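PDB 6GMP: parvulin 42 from Trypanosoma brucei brucei, which probably catalyses the cis-trans isomerisation of peptidyl-prolyl bonds through this C-terminal parvulin-type domain, part of a larger protein that also carries an FHA domain. Local coordinates for residues H7-L12 with D78-M83. Residues are numbered along the deposited sequence; the frame is centred on the assembly and turned at random.
Sequences HFYHVL and DGDLGM
D80 OD1 is gripped by two donors that reach it from opposite faces of its carboxylate plane. H7 NE2 lies 2.7 Å from D80 OD1, on the syn side but 31° out of the carboxylate plane, whereas the oxygen sits almost exactly in the plane of the imidazole. The second donor belongs to D80's own strand: the backbone N of G82 is 2.8 Å from D80 OD1, which closes an Asx turn. With CG anti to the backbone N (chi1 -168°), the D80 side chain crosses the face of the Y9 ring obliquely, its carboxylate stacked nearly parallel to it. D80 CA stands 3.5 Å from the Y9 ring centroid and 10° off the ring normal, a CH-pi contact over the face, while D78 O meets the same ring at its edge. Beyond H7, M83 bends back at chi2 and chi3 and brings SD to 3.6 Å from H7 CB.

On the other side of the sheet, L81 CD1 sits over one face of the H10 imidazole, 4.0 Å from its centroid, with CD2 near H10 CD2. The H10 ring also meets H116, to which its ND1 is hydrogen-bonded, and F93 of helix 91-97 touches both H10 and L81. H10 and H116, on the two inner strands of the sheet, probably correspond to the dual-histidine motif of parvulin active sites.

Edge strand 80-84 is tied antiparallel to strand 6-13 by the hydrogen bonds L81 N to F8 O (2.9 Å) and, from the turn just before it, H10 N to G79 O (3.0 Å). G79 adopts a positive phi there. Two N-H donors on one oxygen should favour an ionised D80 carboxylate, whose orientation is restrained by donors from both strands.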
loop_
_atom_site.group_PDB
_atom_site.type_symbol
_atom_site.label_atom_id
_atom_site.label_comp_id
_atom_site.label_asym_id
_atom_site.label_seq_id
_atom_site.Cartn_x
_atom_site.Cartn_y
_atom_site.Cartn_z
ATOM N N HIS A 7 -10.383 -9.184 3.448
ATOM C CA HIS A 7 -8.960 -9.387 3.655
ATOM C C HIS A 7 -8.163 -8.534 2.677
ATOM O O HIS A 7 -8.296 -8.691 1.456
ATOM C CB HIS A 7 -8.643 -10.866 3.444
ATOM C CG HIS A 7 -7.246 -11.249 3.811
ATOM N ND1 HIS A 7 -6.759 -12.527 3.635
ATOM C CD2 HIS A 7 -6.238 -10.531 4.357
ATOM C CE1 HIS A 7 -5.503 -12.575 4.045
ATOM N NE2 HIS A 7 -5.167 -11.380 4.496
ATOM N N PHE A 8 -7.341 -7.633 3.215
ATOM C CA PHE A 8 -6.520 -6.751 2.403
ATOM C C PHE A 8 -5.037 -6.917 2.674
ATOM O O PHE A 8 -4.635 -7.319 3.772
ATOM C CB PHE A 8 -6.896 -5.288 2.647
ATOM C CG PHE A 8 -8.321 -4.967 2.323
ATOM C CD1 PHE A 8 -8.737 -4.781 1.014
ATOM C CD2 PHE A 8 -9.243 -4.832 3.345
ATOM C CE1 PHE A 8 -10.057 -4.465 0.734
ATOM C CE2 PHE A 8 -10.564 -4.523 3.076
ATOM C CZ PHE A 8 -10.974 -4.342 1.766
ATOM N N TYR A 9 -4.247 -6.600 1.650
ATOM C CA TYR A 9 -2.824 -6.315 1.785
ATOM C C TYR A 9 -2.611 -4.885 1.302
ATOM O O TYR A 9 -3.450 -4.340 0.588
ATOM C CB TYR A 9 -1.977 -7.224 0.891
ATOM C CG TYR A 9 -1.714 -8.616 1.403
ATOM C CD1 TYR A 9 -2.752 -9.484 1.706
ATOM C CD2 TYR A 9 -0.405 -9.071 1.566
ATOM C CE1 TYR A 9 -2.497 -10.762 2.162
ATOM C CE2 TYR A 9 -0.144 -10.343 2.025
ATOM C CZ TYR A 9 -1.191 -11.184 2.323
ATOM O OH TYR A 9 -0.920 -12.452 2.778
ATOM N N HIS A 10 -1.489 -4.274 1.663
ATOM C CA HIS A 10 -1.152 -2.993 1.040
ATOM C C HIS A 10 0.345 -2.796 0.848
ATOM O O HIS A 10 1.167 -3.480 1.462
ATOM C CB HIS A 10 -1.808 -1.792 1.758
ATOM C CG HIS A 10 -1.107 -1.330 3.000
ATOM N ND1 HIS A 10 -1.276 -0.060 3.503
ATOM C CD2 HIS A 10 -0.256 -1.957 3.846
ATOM C CE1 HIS A 10 -0.557 0.082 4.600
ATOM N NE2 HIS A 10 0.072 -1.053 4.833
ATOM N N VAL A 11 0.657 -1.893 -0.074
ATOM C CA VAL A 11 1.971 -1.290 -0.206
ATOM C C VAL A 11 1.832 0.136 0.294
ATOM O O VAL A 11 0.879 0.835 -0.080
ATOM C CB VAL A 11 2.401 -1.202 -1.684
ATOM C CG1 VAL A 11 3.691 -0.393 -1.837
ATOM C CG2 VAL A 11 2.591 -2.572 -2.275
ATOM N N LEU A 12 2.786 0.578 1.110
ATOM C CA LEU A 12 2.806 1.955 1.609
ATOM C C LEU A 12 4.082 2.659 1.165
ATOM O O LEU A 12 5.180 2.183 1.423
ATOM C CB LEU A 12 2.717 1.989 3.137
ATOM C CG LEU A 12 2.646 3.382 3.757
ATOM C CD1 LEU A 12 1.358 4.102 3.413
ATOM C CD2 LEU A 12 2.788 3.301 5.270
ATOM N N ASP A 78 4.691 -9.542 4.442
ATOM C CA ASP A 78 4.420 -9.366 3.013
ATOM C C ASP A 78 3.226 -8.461 2.728
ATOM O O ASP A 78 2.625 -8.536 1.655
ATOM C CB ASP A 78 4.259 -10.724 2.306
ATOM C CG ASP A 78 5.596 -11.351 1.909
ATOM O OD1 ASP A 78 6.591 -10.606 1.735
ATOM O OD2 ASP A 78 5.651 -12.582 1.735
ATOM N N GLY A 79 2.934 -7.569 3.669
ATOM C CA GLY A 79 1.937 -6.532 3.483
ATOM C C GLY A 79 0.535 -6.898 3.928
ATOM O O GLY A 79 -0.406 -6.144 3.690
ATOM N N ASP A 80 0.404 -8.042 4.582
ATOM C CA ASP A 80 -0.881 -8.521 5.064
ATOM C C ASP A 80 -1.453 -7.604 6.143
ATOM O O ASP A 80 -0.807 -7.357 7.166
ATOM C CB ASP A 80 -0.685 -9.931 5.625
ATOM C CG ASP A 80 -1.990 -10.667 5.892
ATOM O OD1 ASP A 80 -3.086 -10.150 5.585
ATOM O OD2 ASP A 80 -1.893 -11.799 6.406
ATOM N N LEU A 81 -2.668 -7.109 5.908
ATOM C CA LEU A 81 -3.410 -6.350 6.920
ATOM C C LEU A 81 -4.477 -7.187 7.618
ATOM O O LEU A 81 -5.158 -6.686 8.512
ATOM C CB LEU A 81 -4.072 -5.137 6.266
ATOM C CG LEU A 81 -3.110 -4.137 5.623
ATOM C CD1 LEU A 81 -3.882 -2.996 4.953
ATOM C CD2 LEU A 81 -2.119 -3.601 6.640
ATOM N N GLY A 82 -4.631 -8.446 7.216
ATOM C CA GLY A 82 -5.639 -9.319 7.792
ATOM C C GLY A 82 -7.039 -8.868 7.427
ATOM O O GLY A 82 -7.245 -8.136 6.453
ATOM N N MET A 83 -8.004 -9.300 8.228
ATOM C CA MET A 83 -9.402 -8.961 8.001
ATOM C C MET A 83 -9.708 -7.573 8.549
ATOM O O MET A 83 -9.356 -7.256 9.688
ATOM C CB MET A 83 -10.311 -9.968 8.699
ATOM C CG MET A 83 -10.073 -11.428 8.340
ATOM S SD MET A 83 -10.220 -11.829 6.586
ATOM C CE MET A 83 -11.725 -10.993 6.127
#